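Local coordinates for protein dephospho-CoA kinase (Mycobacterium paratuberculosis, PDB 6N39) that probably catalyses the last step of coenzyme A biosynthesis, the ATP-dependent phosphorylation of the 3'-hydroxyl of dephospho-CoA, and carries a C-terminal UPF0157 (GrpB) domain involved in its proper folding, at residues A[262-267]-A[369-374]; A[251-256]-A[353-358]; A[358-363]-A[402-407]; A[268-273]-A[335-340]. All blocks are in the same frame, centred on the assembly; numbering follows the deposited sequence.

Contact 1 (A[262-267]-A[369-374]); sequences PDFAAK and ADYLAV. With ACT (acetate ion), chain G; ACT (acetate ion), chain C.
Leu-372 and Phe-264 each carry CG opposite the backbone N (chi1 178° and -166°), torsions that send the leucine branches from helix 365-382 to the loop before strand 266-267 and bring the phenyl ring back to the helix. The result is loop-on-helix packing within the UPF0157 (GrpB) domain, a family of the nucleotidyltransferase clan. The two side chains slide past each other in opposite directions. Leu-372 CB stops 4.0 Å from Phe-264 CE1, while the two methyls go on to Ala-265 and to the loop backbone: CD1 packs on Ala-265 CB at 3.8 Å, and CD2 meets the carbonyl oxygen Asp-263 O at 3.3 Å. One leucine thus touches three successive loop residues by van der Waals contact. Tyr-371 adds a looser apolar touch, its CD2 lying near the plane of the Phe-264 ring, 4.3 Å from CZ at that ring's edge.

Beyond this patch two acetate ions are bound, probably from the crystallisation liquor. Lys-267 N gives a nearly straight bond (166°) of 2.9 Å to OXT of one acetate, which Tyr-389, Lys-375 and Lys-393 also hold. The tyrosine ring is stacked on Trp-396, and its hydroxyl, also bonded to Lys-393, donates a hydrogen bond to the second acetate, whose O lies at the ring edge, in plane, 2.5 Å from Tyr-371 OH.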
loop_
_atom_site.group_PDB
_atom_site.type_symbol
_atom_site.label_atom_id
_atom_site.label_comp_id
_atom_site.label_asym_id
_atom_site.label_seq_id
_atom_site.Cartn_x
_atom_site.Cartn_y
_atom_site.Cartn_z
ATOM N N PRO A 262 0.368 25.684 -3.306
ATOM C CA PRO A 262 -0.273 25.670 -4.633
ATOM C C PRO A 262 0.540 26.362 -5.717
ATOM O O PRO A 262 0.332 26.078 -6.904
ATOM C CB PRO A 262 -1.609 26.389 -4.387
ATOM C CG PRO A 262 -1.394 27.187 -3.136
ATOM C CD PRO A 262 -0.456 26.372 -2.299
ATOM N N ASP A 263 1.455 27.258 -5.354
ATOM C CA ASP A 263 2.310 27.917 -6.331
ATOM C C ASP A 263 3.527 27.079 -6.707
ATOM O O ASP A 263 4.308 27.511 -7.561
ATOM C CB ASP A 263 2.755 29.279 -5.796
ATOM C CG ASP A 263 1.579 30.200 -5.490
ATOM O OD1 ASP A 263 0.630 30.262 -6.303
ATOM O OD2 ASP A 263 1.602 30.860 -4.430
ATOM N N PHE A 264 3.703 25.908 -6.087
ATOM C CA PHE A 264 4.745 24.952 -6.430
ATOM C C PHE A 264 4.198 23.970 -7.475
ATOM O O PHE A 264 3.058 24.093 -7.934
ATOM C CB PHE A 264 5.235 24.249 -5.159
ATOM C CG PHE A 264 6.530 23.486 -5.323
ATOM C CD1 PHE A 264 7.702 24.139 -5.674
ATOM C CD2 PHE A 264 6.571 22.118 -5.107
ATOM C CE1 PHE A 264 8.890 23.438 -5.820
ATOM C CE2 PHE A 264 7.757 21.407 -5.252
ATOM C CZ PHE A 264 8.917 22.068 -5.609
ATOM N N ALA A 265 5.004 22.976 -7.853
ATOM C CA ALA A 265 4.626 22.024 -8.892
ATOM C C ALA A 265 5.631 20.886 -8.915
ATOM O O ALA A 265 6.811 21.081 -8.601
ATOM C CB ALA A 265 4.556 22.699 -10.273
ATOM N N ALA A 266 5.156 19.699 -9.294
ATOM C CA ALA A 266 6.006 18.517 -9.264
ATOM C C ALA A 266 5.453 17.468 -10.215
ATOM O O ALA A 266 4.274 17.485 -10.574
ATOM C CB ALA A 266 6.117 17.932 -7.852
ATOM N N LYS A 267 6.333 16.562 -10.628
ATOM C CA LYS A 267 5.915 15.368 -11.348
ATOM C C LYS A 267 5.099 14.474 -10.408
ATOM O O LYS A 267 5.398 14.373 -9.215
ATOM C CB LYS A 267 7.165 14.655 -11.863
ATOM C CG LYS A 267 6.970 13.650 -12.967
ATOM C CD LYS A 267 8.307 12.977 -13.287
ATOM C CE LYS A 267 8.128 11.738 -14.156
ATOM N NZ LYS A 267 9.322 10.844 -14.100
ATOM N N ALA A 369 11.938 28.211 -4.876
ATOM C CA ALA A 369 11.624 28.948 -6.096
ATOM C C ALA A 369 12.638 28.650 -7.197
ATOM O O ALA A 369 12.262 28.440 -8.361
ATOM C CB ALA A 369 11.558 30.449 -5.798
ATOM N N ASP A 370 13.930 28.651 -6.854
ATOM C CA ASP A 370 14.962 28.289 -7.826
ATOM C C ASP A 370 14.687 26.917 -8.425
ATOM O O ASP A 370 14.754 26.729 -9.651
ATOM C CB ASP A 370 16.344 28.289 -7.171
ATOM C CG ASP A 370 16.878 29.674 -6.919
ATOM O OD1 ASP A 370 16.271 30.654 -7.398
ATOM O OD2 ASP A 370 17.917 29.777 -6.231
ATOM N N TYR A 371 14.387 25.940 -7.566
ATOM C CA TYR A 371 14.143 24.580 -8.033
ATOM C C TYR A 371 12.933 24.530 -8.952
ATOM O O TYR A 371 12.963 23.875 -10.002
ATOM C CB TYR A 371 13.956 23.649 -6.829
ATOM C CG TYR A 371 13.875 22.178 -7.161
ATOM C CD1 TYR A 371 14.570 21.647 -8.240
ATOM C CD2 TYR A 371 13.102 21.314 -6.390
ATOM C CE1 TYR A 371 14.503 20.293 -8.546
ATOM C CE2 TYR A 371 13.026 19.953 -6.686
ATOM C CZ TYR A 371 13.734 19.453 -7.768
ATOM O OH TYR A 371 13.673 18.113 -8.079
ATOM N N LEU A 372 11.858 25.225 -8.573
ATOM C CA LEU A 372 10.668 25.260 -9.411
ATOM C C LEU A 372 10.978 25.838 -10.785
ATOM O O LEU A 372 10.505 25.319 -11.806
ATOM C CB LEU A 372 9.566 26.062 -8.728
ATOM C CG LEU A 372 8.308 26.179 -9.589
ATOM C CD1 LEU A 372 7.714 24.799 -9.838
ATOM C CD2 LEU A 372 7.291 27.091 -8.946
ATOM N N ALA A 373 11.769 26.915 -10.834
ATOM C CA ALA A 373 12.086 27.514 -12.128
ATOM C C ALA A 373 12.895 26.551 -12.990
ATOM O O ALA A 373 12.669 26.450 -14.208
ATOM C CB ALA A 373 12.836 28.833 -11.939
ATOM N N VAL A 374 13.833 25.825 -12.374
ATOM C CA VAL A 374 14.577 24.817 -13.126
ATOM C C VAL A 374 13.626 23.763 -13.683
ATOM O O VAL A 374 13.735 23.361 -14.850
ATOM C CB VAL A 374 15.668 24.172 -12.252
ATOM C CG1 VAL A 374 16.253 22.971 -12.970
ATOM C CG2 VAL A 374 16.769 25.171 -11.931
HETATM C C ACT G . 10.122 16.512 -10.161
HETATM O O ACT G . 10.682 16.792 -11.275
HETATM O OXT ACT G . 9.038 16.972 -9.646
HETATM C CH3 ACT G . 10.872 15.454 -9.277
HETATM C C ACT C . 12.615 15.398 -6.383
HETATM O O ACT C . 12.347 16.630 -6.486
HETATM O OXT ACT C . 11.814 14.441 -6.219
HETATM C CH3 ACT C . 14.147 14.990 -6.494
#

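Contact 2 (A[251-256]-A[353-358]); sequences DHVGST and FALLFV. With ACT (acetate ion), chain C.
The edge strand 249-253 of the mixed sheet in the UPF0157 domain, together with Gly-254 and the 3-10 segment beginning at Ser-255, packs on helix 349-363; this glycine-serine pair probably corresponds to the Gly-Ser motif that follows the first strand in the nucleotidyltransferase clan. Strand and helix segments run at 62° to each other. Val-358 brings its CG2 branch against the end of the strand, 3.5 Å from Gly-254 N and close to Val-253 CA as well. Val-253 CG1 fits between the backbone of Ala-354 and the end of Leu-355, whose CD2 is 4.1 Å away. That same CD2 continues to Asp-251, crossing its side chain at about a right angle and pressing on CG at 3.6 Å; the carboxylate itself is paired with Arg-249. Leu-355 reaches both residues because its CG stands beside the backbone N (chi1 -58°), which turns the branch end toward the strand.

A water bridges the two backbones, accepting from Gly-254 N at 2.9 Å and donating to Ala-354 O at 2.7 Å. His-252 NE2 ties the 3-10 segment to the strand, donating in its ring plane to Thr-256 OG1 over 2.8 Å. Beyond Gly-254 an acetate, also held by Tyr-371, is gripped twice by one residue: Ser-255 N bonds its OXT at 3.0 Å, and Ser-255 OG, a partner of Lys-375 too, hydrogen-bonds its O at 2.7 Å.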
loop_
_atom_site.group_PDB
_atom_site.type_symbol
_atom_site.label_atom_id
_atom_site.label_comp_id
_atom_site.label_asym_id
_atom_site.label_seq_id
_atom_site.Cartn_x
_atom_site.Cartn_y
_atom_site.Cartn_z
ATOM N N ASP A 251 11.099 6.574 4.523
ATOM C CA ASP A 251 10.792 8.004 4.540
ATOM C C ASP A 251 10.236 8.466 3.202
ATOM O O ASP A 251 10.732 8.076 2.144
ATOM C CB ASP A 251 12.034 8.846 4.859
ATOM C CG ASP A 251 12.613 8.547 6.232
ATOM O OD1 ASP A 251 12.220 9.232 7.203
ATOM O OD2 ASP A 251 13.467 7.632 6.340
ATOM N N HIS A 252 9.240 9.343 3.264
ATOM C CA HIS A 252 8.730 10.053 2.097
ATOM C C HIS A 252 9.717 11.167 1.747
ATOM O O HIS A 252 10.027 12.005 2.595
ATOM C CB HIS A 252 7.344 10.605 2.439
ATOM C CG HIS A 252 6.634 11.294 1.308
ATOM N ND1 HIS A 252 5.567 12.143 1.524
ATOM C CD2 HIS A 252 6.824 11.269 -0.032
ATOM C CE1 HIS A 252 5.125 12.600 0.366
ATOM N NE2 HIS A 252 5.869 12.087 -0.595
ATOM N N VAL A 253 10.254 11.161 0.529
ATOM C CA VAL A 253 11.272 12.127 0.137
ATOM C C VAL A 253 10.876 12.764 -1.193
ATOM O O VAL A 253 9.849 12.432 -1.784
ATOM C CB VAL A 253 12.671 11.483 0.043
ATOM C CG1 VAL A 253 13.090 10.930 1.414
ATOM C CG2 VAL A 253 12.658 10.354 -1.005
ATOM N N GLY A 254 11.717 13.673 -1.672
ATOM C CA GLY A 254 11.494 14.254 -2.978
ATOM C C GLY A 254 10.426 15.332 -2.965
ATOM O O GLY A 254 9.935 15.772 -1.917
ATOM N N SER A 255 10.052 15.758 -4.177
ATOM C CA SER A 255 9.194 16.935 -4.321
ATOM C C SER A 255 7.798 16.726 -3.746
ATOM O O SER A 255 7.186 17.692 -3.270
ATOM C CB SER A 255 9.067 17.336 -5.790
ATOM O OG SER A 255 10.164 18.122 -6.202
ATOM N N THR A 256 7.258 15.499 -3.802
ATOM C CA THR A 256 5.920 15.309 -3.247
ATOM C C THR A 256 5.915 15.316 -1.726
ATOM O O THR A 256 4.830 15.361 -1.145
ATOM C CB THR A 256 5.248 14.010 -3.746
ATOM O OG1 THR A 256 5.937 12.864 -3.251
ATOM C CG2 THR A 256 5.191 13.953 -5.282
ATOM N N PHE A 353 21.528 12.669 1.710
ATOM C CA PHE A 353 21.055 13.769 0.882
ATOM C C PHE A 353 19.557 13.671 0.608
ATOM O O PHE A 353 18.876 14.701 0.544
ATOM C CB PHE A 353 21.840 13.809 -0.437
ATOM C CG PHE A 353 21.497 14.990 -1.292
ATOM C CD1 PHE A 353 21.487 16.277 -0.738
ATOM C CD2 PHE A 353 21.176 14.826 -2.637
ATOM C CE1 PHE A 353 21.164 17.380 -1.513
ATOM C CE2 PHE A 353 20.873 15.929 -3.426
ATOM C CZ PHE A 353 20.861 17.212 -2.864
ATOM N N ALA A 354 19.020 12.455 0.431
ATOM C CA ALA A 354 17.582 12.343 0.161
ATOM C C ALA A 354 16.745 12.926 1.304
ATOM O O ALA A 354 15.694 13.546 1.071
ATOM C CB ALA A 354 17.198 10.879 -0.100
ATOM N N LEU A 355 17.193 12.738 2.549
ATOM C CA LEU A 355 16.495 13.304 3.707
ATOM C C LEU A 355 16.764 14.809 3.840
ATOM O O LEU A 355 15.842 15.623 4.105
ATOM C CB LEU A 355 16.940 12.550 4.969
ATOM C CG LEU A 355 16.709 11.023 4.990
ATOM C CD1 LEU A 355 17.318 10.379 6.217
ATOM C CD2 LEU A 355 15.212 10.669 4.937
ATOM N N LEU A 356 18.031 15.188 3.629
ATOM C CA LEU A 356 18.419 16.588 3.768
ATOM C C LEU A 356 17.675 17.469 2.767
ATOM O O LEU A 356 17.288 18.588 3.094
ATOM C CB LEU A 356 19.934 16.731 3.580
ATOM C CG LEU A 356 20.480 18.162 3.457
ATOM C CD1 LEU A 356 20.146 18.991 4.705
ATOM C CD2 LEU A 356 22.015 18.199 3.197
ATOM N N PHE A 357 17.521 16.998 1.530
ATOM C CA PHE A 357 16.931 17.809 0.464
ATOM C C PHE A 357 15.534 18.269 0.845
ATOM O O PHE A 357 15.187 19.451 0.682
ATOM C CB PHE A 357 16.930 16.973 -0.828
ATOM C CG PHE A 357 16.527 17.715 -2.081
ATOM C CD1 PHE A 357 17.370 18.639 -2.671
ATOM C CD2 PHE A 357 15.322 17.429 -2.699
ATOM C CE1 PHE A 357 17.003 19.295 -3.839
ATOM C CE2 PHE A 357 14.958 18.062 -3.870
ATOM C CZ PHE A 357 15.800 19.001 -4.439
ATOM N N VAL A 358 14.737 17.358 1.416
ATOM C CA VAL A 358 13.405 17.726 1.896
ATOM C C VAL A 358 13.493 18.776 2.995
ATOM O O VAL A 358 12.783 19.795 2.957
ATOM C CB VAL A 358 12.643 16.482 2.385
ATOM C CG1 VAL A 358 11.297 16.897 2.961
ATOM C CG2 VAL A 358 12.461 15.501 1.241
HETATM C C ACT C . 12.615 15.398 -6.383
HETATM O O ACT C . 12.347 16.630 -6.486
HETATM O OXT ACT C . 11.814 14.441 -6.219
HETATM C CH3 ACT C . 14.147 14.990 -6.494
HETATM O O HOH W 1 14.500 14.255 -1.263
#

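Contact 3 (A[358-363]-A[402-407]); sequences VDWLTA and RRAWDW
Arg-403 begins the contact by laying its CB 3.8 Å from Trp-360 CZ2, at the benzo end of the indole. Its bent chain then carries the guanidinium onward, nearly perpendicular to the indole, with CZ2 over one guanidinium face; the charged end is held by salt bridges to Asp-399 and Asp-370. Ala-404 comes next and covers a face of the same indole. Its CA stands 3.7 Å from the centroid of the five-membered ring, almost exactly on the ring normal, a CH-pi contact, and its CB reaches Trp-360 CD2 at 3.6 Å. Leu-361 CD2 lies over the opposite face, sandwiching the ring between aliphatic groups.

One turn later the chi1 of Trp-407, 176°, swings its indole away from the backbone N and across to the other helix. Its CB approaches Trp-360 CD1 at 3.6 Å, and the two five-membered rings meet obliquely, planes at 53° and centroids 5.2 Å apart. Trp-360 CA makes a CH-pi contact over the six-membered ring of Trp-407, 4.1 Å from its centroid, and Trp-407 CZ2 rests 3.6 Å from Ala-363 CB.

This is helix-helix packing of the UPF0157 region: the two tryptophans join the end of helix 349-363 to helix 386-411, the segments crossing at 81°. Helix 365-382 contributes Ala-367 to the Trp-360 and Arg-403 surroundings, and Trp-413 of the C-terminal tail meets Trp-407 and bonds Asp-359.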
loop_
_atom_site.group_PDB
_atom_site.type_symbol
_atom_site.label_atom_id
_atom_site.label_comp_id
_atom_site.label_asym_id
_atom_site.label_seq_id
_atom_site.Cartn_x
_atom_site.Cartn_y
_atom_site.Cartn_z
ATOM N N VAL A 358 14.737 17.358 1.416
ATOM C CA VAL A 358 13.405 17.726 1.896
ATOM C C VAL A 358 13.493 18.776 2.995
ATOM O O VAL A 358 12.783 19.795 2.957
ATOM C CB VAL A 358 12.643 16.482 2.385
ATOM C CG1 VAL A 358 11.297 16.897 2.961
ATOM C CG2 VAL A 358 12.461 15.501 1.241
ATOM N N ASP A 359 14.330 18.534 4.017
ATOM C CA ASP A 359 14.354 19.499 5.128
ATOM C C ASP A 359 14.858 20.872 4.668
ATOM O O ASP A 359 14.326 21.924 5.072
ATOM C CB ASP A 359 15.214 18.969 6.273
ATOM C CG ASP A 359 14.517 17.875 7.052
ATOM O OD1 ASP A 359 13.278 17.848 7.012
ATOM O OD2 ASP A 359 15.190 17.047 7.696
ATOM N N TRP A 360 15.874 20.870 3.809
ATOM C CA TRP A 360 16.452 22.100 3.290
ATOM C C TRP A 360 15.416 22.898 2.509
ATOM O O TRP A 360 15.161 24.064 2.818
ATOM C CB TRP A 360 17.670 21.750 2.424
ATOM C CG TRP A 360 18.263 22.905 1.681
ATOM C CD1 TRP A 360 18.755 24.061 2.215
ATOM C CD2 TRP A 360 18.432 23.011 0.264
ATOM N NE1 TRP A 360 19.216 24.885 1.215
ATOM C CE2 TRP A 360 19.034 24.262 0.009
ATOM C CE3 TRP A 360 18.135 22.170 -0.816
ATOM C CZ2 TRP A 360 19.340 24.698 -1.280
ATOM C CZ3 TRP A 360 18.442 22.604 -2.100
ATOM C CH2 TRP A 360 19.039 23.860 -2.317
ATOM N N LEU A 361 14.775 22.272 1.516
ATOM C CA LEU A 361 13.777 22.997 0.735
ATOM C C LEU A 361 12.590 23.420 1.591
ATOM O O LEU A 361 12.002 24.485 1.352
ATOM C CB LEU A 361 13.316 22.147 -0.453
ATOM C CG LEU A 361 14.313 22.031 -1.622
ATOM C CD1 LEU A 361 13.685 21.326 -2.816
ATOM C CD2 LEU A 361 14.851 23.397 -2.028
ATOM N N THR A 362 12.227 22.625 2.603
ATOM C CA THR A 362 11.162 23.055 3.503
ATOM C C THR A 362 11.541 24.341 4.225
ATOM O O THR A 362 10.696 25.216 4.424
ATOM C CB THR A 362 10.821 21.950 4.508
ATOM O OG1 THR A 362 10.341 20.798 3.799
ATOM C CG2 THR A 362 9.735 22.429 5.474
ATOM N N ALA A 363 12.812 24.491 4.597
ATOM C CA ALA A 363 13.211 25.673 5.355
ATOM C C ALA A 363 13.523 26.901 4.497
ATOM O O ALA A 363 13.522 28.014 5.032
ATOM C CB ALA A 363 14.431 25.356 6.228
ATOM N N ARG A 402 25.725 21.407 -2.872
ATOM C CA ARG A 402 26.630 22.229 -2.073
ATOM C C ARG A 402 25.858 23.143 -1.122
ATOM O O ARG A 402 26.247 23.320 0.044
ATOM C CB ARG A 402 27.557 23.038 -2.990
ATOM C CG ARG A 402 28.581 22.165 -3.737
ATOM C CD ARG A 402 29.566 22.998 -4.556
ATOM N NE ARG A 402 28.888 23.707 -5.641
ATOM C CZ ARG A 402 28.921 23.349 -6.923
ATOM N NH1 ARG A 402 29.623 22.285 -7.317
ATOM N NH2 ARG A 402 28.247 24.063 -7.813
ATOM N N ARG A 403 24.742 23.705 -1.590
ATOM C CA ARG A 403 24.011 24.669 -0.774
ATOM C C ARG A 403 23.276 23.974 0.361
ATOM O O ARG A 403 23.266 24.467 1.493
ATOM C CB ARG A 403 23.032 25.461 -1.637
ATOM C CG ARG A 403 23.688 26.480 -2.573
ATOM C CD ARG A 403 22.850 26.644 -3.833
ATOM N NE ARG A 403 21.568 27.285 -3.569
ATOM C CZ ARG A 403 20.553 27.307 -4.428
ATOM N NH1 ARG A 403 20.663 26.701 -5.603
ATOM N NH2 ARG A 403 19.426 27.934 -4.106
ATOM N N ALA A 404 22.623 22.851 0.063
ATOM C CA ALA A 404 21.961 22.078 1.102
ATOM C C ALA A 404 22.939 21.703 2.202
ATOM O O ALA A 404 22.622 21.824 3.391
ATOM C CB ALA A 404 21.325 20.821 0.500
ATOM N N TRP A 405 24.144 21.261 1.832
ATOM C CA TRP A 405 25.078 20.876 2.885
ATOM C C TRP A 405 25.643 22.089 3.615
ATOM O O TRP A 405 25.957 21.996 4.808
ATOM C CB TRP A 405 26.178 19.980 2.312
ATOM C CG TRP A 405 25.683 18.552 2.258
ATOM C CD1 TRP A 405 25.312 17.841 1.143
ATOM C CD2 TRP A 405 25.446 17.691 3.383
ATOM N NE1 TRP A 405 24.873 16.583 1.513
ATOM C CE2 TRP A 405 24.951 16.469 2.879
ATOM C CE3 TRP A 405 25.636 17.826 4.761
ATOM C CZ2 TRP A 405 24.642 15.394 3.705
ATOM C CZ3 TRP A 405 25.312 16.758 5.582
ATOM C CH2 TRP A 405 24.826 15.558 5.048
ATOM N N ASP A 406 25.743 23.239 2.947
ATOM C CA ASP A 406 26.107 24.467 3.662
ATOM C C ASP A 406 25.064 24.798 4.722
ATOM O O ASP A 406 25.394 25.139 5.865
ATOM C CB ASP A 406 26.243 25.628 2.681
ATOM C CG ASP A 406 27.645 25.786 2.151
ATOM O OD1 ASP A 406 28.584 25.328 2.830
ATOM O OD2 ASP A 406 27.809 26.377 1.057
ATOM N N TRP A 407 23.790 24.703 4.346
ATOM C CA TRP A 407 22.704 24.932 5.293
ATOM C C TRP A 407 22.746 23.912 6.427
ATOM O O TRP A 407 22.506 24.254 7.590
ATOM C CB TRP A 407 21.361 24.870 4.554
ATOM C CG TRP A 407 20.163 24.991 5.441
ATOM C CD1 TRP A 407 19.575 26.147 5.883
ATOM C CD2 TRP A 407 19.406 23.918 6.003
ATOM N NE1 TRP A 407 18.498 25.853 6.681
ATOM C CE2 TRP A 407 18.371 24.490 6.767
ATOM C CE3 TRP A 407 19.500 22.523 5.929
ATOM C CZ2 TRP A 407 17.438 23.714 7.462
ATOM C CZ3 TRP A 407 18.566 21.757 6.613
ATOM C CH2 TRP A 407 17.555 22.356 7.367
#

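Contact 4 (A[268-273]-A[335-340]); sequences DVIDIQ and PGRPTN
Arg-337 forms an end-on salt bridge with Asp-268 and rests on Ile-270 just where strands 270-276 and 339-345 come together as the parallel, central pair of the mixed sheet in the UPF0157 domain. From CB the chain starts out extended (chi1 -177°) and then bends at its second and third torsions, which brings the guanidinium against Ile-270 and Asp-268. CD touches Ile-270 CD1 at 3.9 Å. NE turns to the carbonyl of the next residue, donating to Pro-338 O at 3.0 Å from above that carbonyl plane. Ile-270 CG1 lies over the centre of one guanidinium face, 3.9 Å from CZ. NH1 bonds Asp-268 OD1 on its syn side at 3.1 Å and also Gln-231. NH2 completes the salt bridge at the same OD1, 2.9 Å away, from above the carboxylate plane, and additionally bonds Pro-338 O in its carbonyl plane, on a lone pair.

Two anchored oxygens therefore fix the rotation of the guanidinium, and Asp-268 OD1 also accepts from Trp-228 NE1. Pro-338 O takes a third donor, Ile-270 N at 3.2 Å, starting the parallel pairing that continues through Asn-340 N to Ile-270 O and Ile-272 N to Asn-340 O. On one face of the sheet Asp-271 and Asn-340 lie side by side, and Asp-271 OD2, which also bonds His-342, receives Asn-340 ND2 at 3.2 Å.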
loop_
_atom_site.group_PDB
_atom_site.type_symbol
_atom_site.label_atom_id
_atom_site.label_comp_id
_atom_site.label_asym_id
_atom_site.label_seq_id
_atom_site.Cartn_x
_atom_site.Cartn_y
_atom_site.Cartn_z
ATOM N N ASP A 268 4.047 13.834 -10.925
ATOM C CA ASP A 268 3.155 13.057 -10.046
ATOM C C ASP A 268 3.690 11.630 -9.865
ATOM O O ASP A 268 3.135 10.632 -10.329
ATOM C CB ASP A 268 1.722 13.058 -10.573
ATOM C CG ASP A 268 0.699 12.611 -9.495
ATOM O OD1 ASP A 268 1.095 11.951 -8.510
ATOM O OD2 ASP A 268 -0.498 12.915 -9.638
ATOM N N VAL A 269 4.791 11.545 -9.139
ATOM C CA VAL A 269 5.353 10.267 -8.732
ATOM C C VAL A 269 5.853 10.433 -7.304
ATOM O O VAL A 269 6.493 11.437 -6.974
ATOM C CB VAL A 269 6.470 9.803 -9.693
ATOM C CG1 VAL A 269 7.450 10.920 -9.942
ATOM C CG2 VAL A 269 7.174 8.550 -9.154
ATOM N N ILE A 270 5.516 9.487 -6.441
ATOM C CA ILE A 270 5.885 9.577 -5.033
ATOM C C ILE A 270 7.227 8.884 -4.828
ATOM O O ILE A 270 7.392 7.719 -5.198
ATOM C CB ILE A 270 4.790 8.955 -4.147
ATOM C CG1 ILE A 270 3.551 9.863 -4.165
ATOM C CG2 ILE A 270 5.301 8.743 -2.715
ATOM C CD1 ILE A 270 2.401 9.369 -3.306
ATOM N N ASP A 271 8.195 9.590 -4.237
ATOM C CA ASP A 271 9.489 8.983 -3.926
ATOM C C ASP A 271 9.552 8.581 -2.463
ATOM O O ASP A 271 9.214 9.381 -1.578
ATOM C CB ASP A 271 10.651 9.928 -4.237
ATOM C CG ASP A 271 10.795 10.183 -5.718
ATOM O OD1 ASP A 271 10.067 11.051 -6.233
ATOM O OD2 ASP A 271 11.630 9.507 -6.347
ATOM N N ILE A 272 10.035 7.359 -2.223
ATOM C CA ILE A 272 10.237 6.793 -0.897
ATOM C C ILE A 272 11.680 6.320 -0.792
ATOM O O ILE A 272 12.215 5.754 -1.745
ATOM C CB ILE A 272 9.306 5.587 -0.647
ATOM C CG1 ILE A 272 7.843 5.943 -0.923
ATOM C CG2 ILE A 272 9.525 5.067 0.777
ATOM C CD1 ILE A 272 7.281 7.033 0.029
ATOM N N GLN A 273 12.305 6.503 0.368
ATOM C CA GLN A 273 13.607 5.897 0.615
ATOM C C GLN A 273 13.491 4.870 1.735
ATOM O O GLN A 273 13.015 5.192 2.828
ATOM C CB GLN A 273 14.658 6.954 0.982
ATOM C CG GLN A 273 16.022 6.326 1.278
ATOM C CD GLN A 273 17.093 7.353 1.543
ATOM O OE1 GLN A 273 17.890 7.674 0.654
ATOM N NE2 GLN A 273 17.130 7.883 2.779
ATOM N N PRO A 335 -0.381 1.369 -12.187
ATOM C CA PRO A 335 -0.478 2.642 -12.925
ATOM C C PRO A 335 -1.323 3.691 -12.222
ATOM O O PRO A 335 -1.235 4.867 -12.584
ATOM C CB PRO A 335 -1.102 2.238 -14.271
ATOM C CG PRO A 335 -1.860 0.971 -13.971
ATOM C CD PRO A 335 -1.051 0.259 -12.903
ATOM N N GLY A 336 -2.125 3.318 -11.226
ATOM C CA GLY A 336 -2.845 4.311 -10.455
ATOM C C GLY A 336 -2.024 5.059 -9.419
ATOM O O GLY A 336 -2.526 6.024 -8.845
ATOM N N ARG A 337 -0.784 4.652 -9.142
ATOM C CA ARG A 337 0.037 5.327 -8.132
ATOM C C ARG A 337 1.518 5.118 -8.432
ATOM O O ARG A 337 2.229 4.391 -7.716
ATOM C CB ARG A 337 -0.318 4.816 -6.731
ATOM C CG ARG A 337 0.439 5.505 -5.559
ATOM C CD ARG A 337 0.323 7.036 -5.581
ATOM N NE ARG A 337 1.279 7.643 -6.519
ATOM C CZ ARG A 337 1.128 8.854 -7.043
ATOM N NH1 ARG A 337 0.059 9.594 -6.721
ATOM N NH2 ARG A 337 2.020 9.320 -7.905
ATOM N N PRO A 338 2.032 5.758 -9.481
ATOM C CA PRO A 338 3.478 5.707 -9.728
ATOM C C PRO A 338 4.264 6.110 -8.488
ATOM O O PRO A 338 3.950 7.101 -7.817
ATOM C CB PRO A 338 3.676 6.694 -10.882
ATOM C CG PRO A 338 2.342 6.689 -11.610
ATOM C CD PRO A 338 1.321 6.560 -10.496
ATOM N N THR A 339 5.300 5.322 -8.194
ATOM C CA THR A 339 6.079 5.398 -6.964
ATOM C C THR A 339 7.497 4.924 -7.262
ATOM O O THR A 339 7.667 3.855 -7.851
ATOM C CB THR A 339 5.487 4.484 -5.868
ATOM O OG1 THR A 339 4.076 4.677 -5.744
ATOM C CG2 THR A 339 6.161 4.711 -4.526
ATOM N N ASN A 340 8.498 5.685 -6.835
ATOM C CA ASN A 340 9.884 5.234 -6.835
ATOM C C ASN A 340 10.293 4.844 -5.423
ATOM O O ASN A 340 10.009 5.570 -4.471
ATOM C CB ASN A 340 10.835 6.332 -7.335
ATOM C CG ASN A 340 10.606 6.692 -8.760
ATOM O OD1 ASN A 340 10.288 5.836 -9.583
ATOM N ND2 ASN A 340 10.780 7.972 -9.080
HETATM O O HOH W 2 -1.998 11.968 -6.926
#

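Contacts 2 and 3 share helix 349-363: contact 2 sets it on the sheet, whereas contact 3 joins its end to helix 386-411 by aromatic packing, partly toward the surface. Contact 4 is nearest the chain centre, partly buried, and the most polar, with backbone pairing and a salt bridge; its strand 270-276 hydrogen-bonds strand 249-253 of contact 2. Contact 1 is mostly buried yet far from the chain centre. It meets contact 2 at one acetate, where Tyr-371 packs on Phe-357 and Ser-255, and contact 3 through the salt bridge of Asp-370 with Arg-403. Across the segments, direct hydrogen bonds are confined to contact 4; the other three pack by apolar and aromatic contacts.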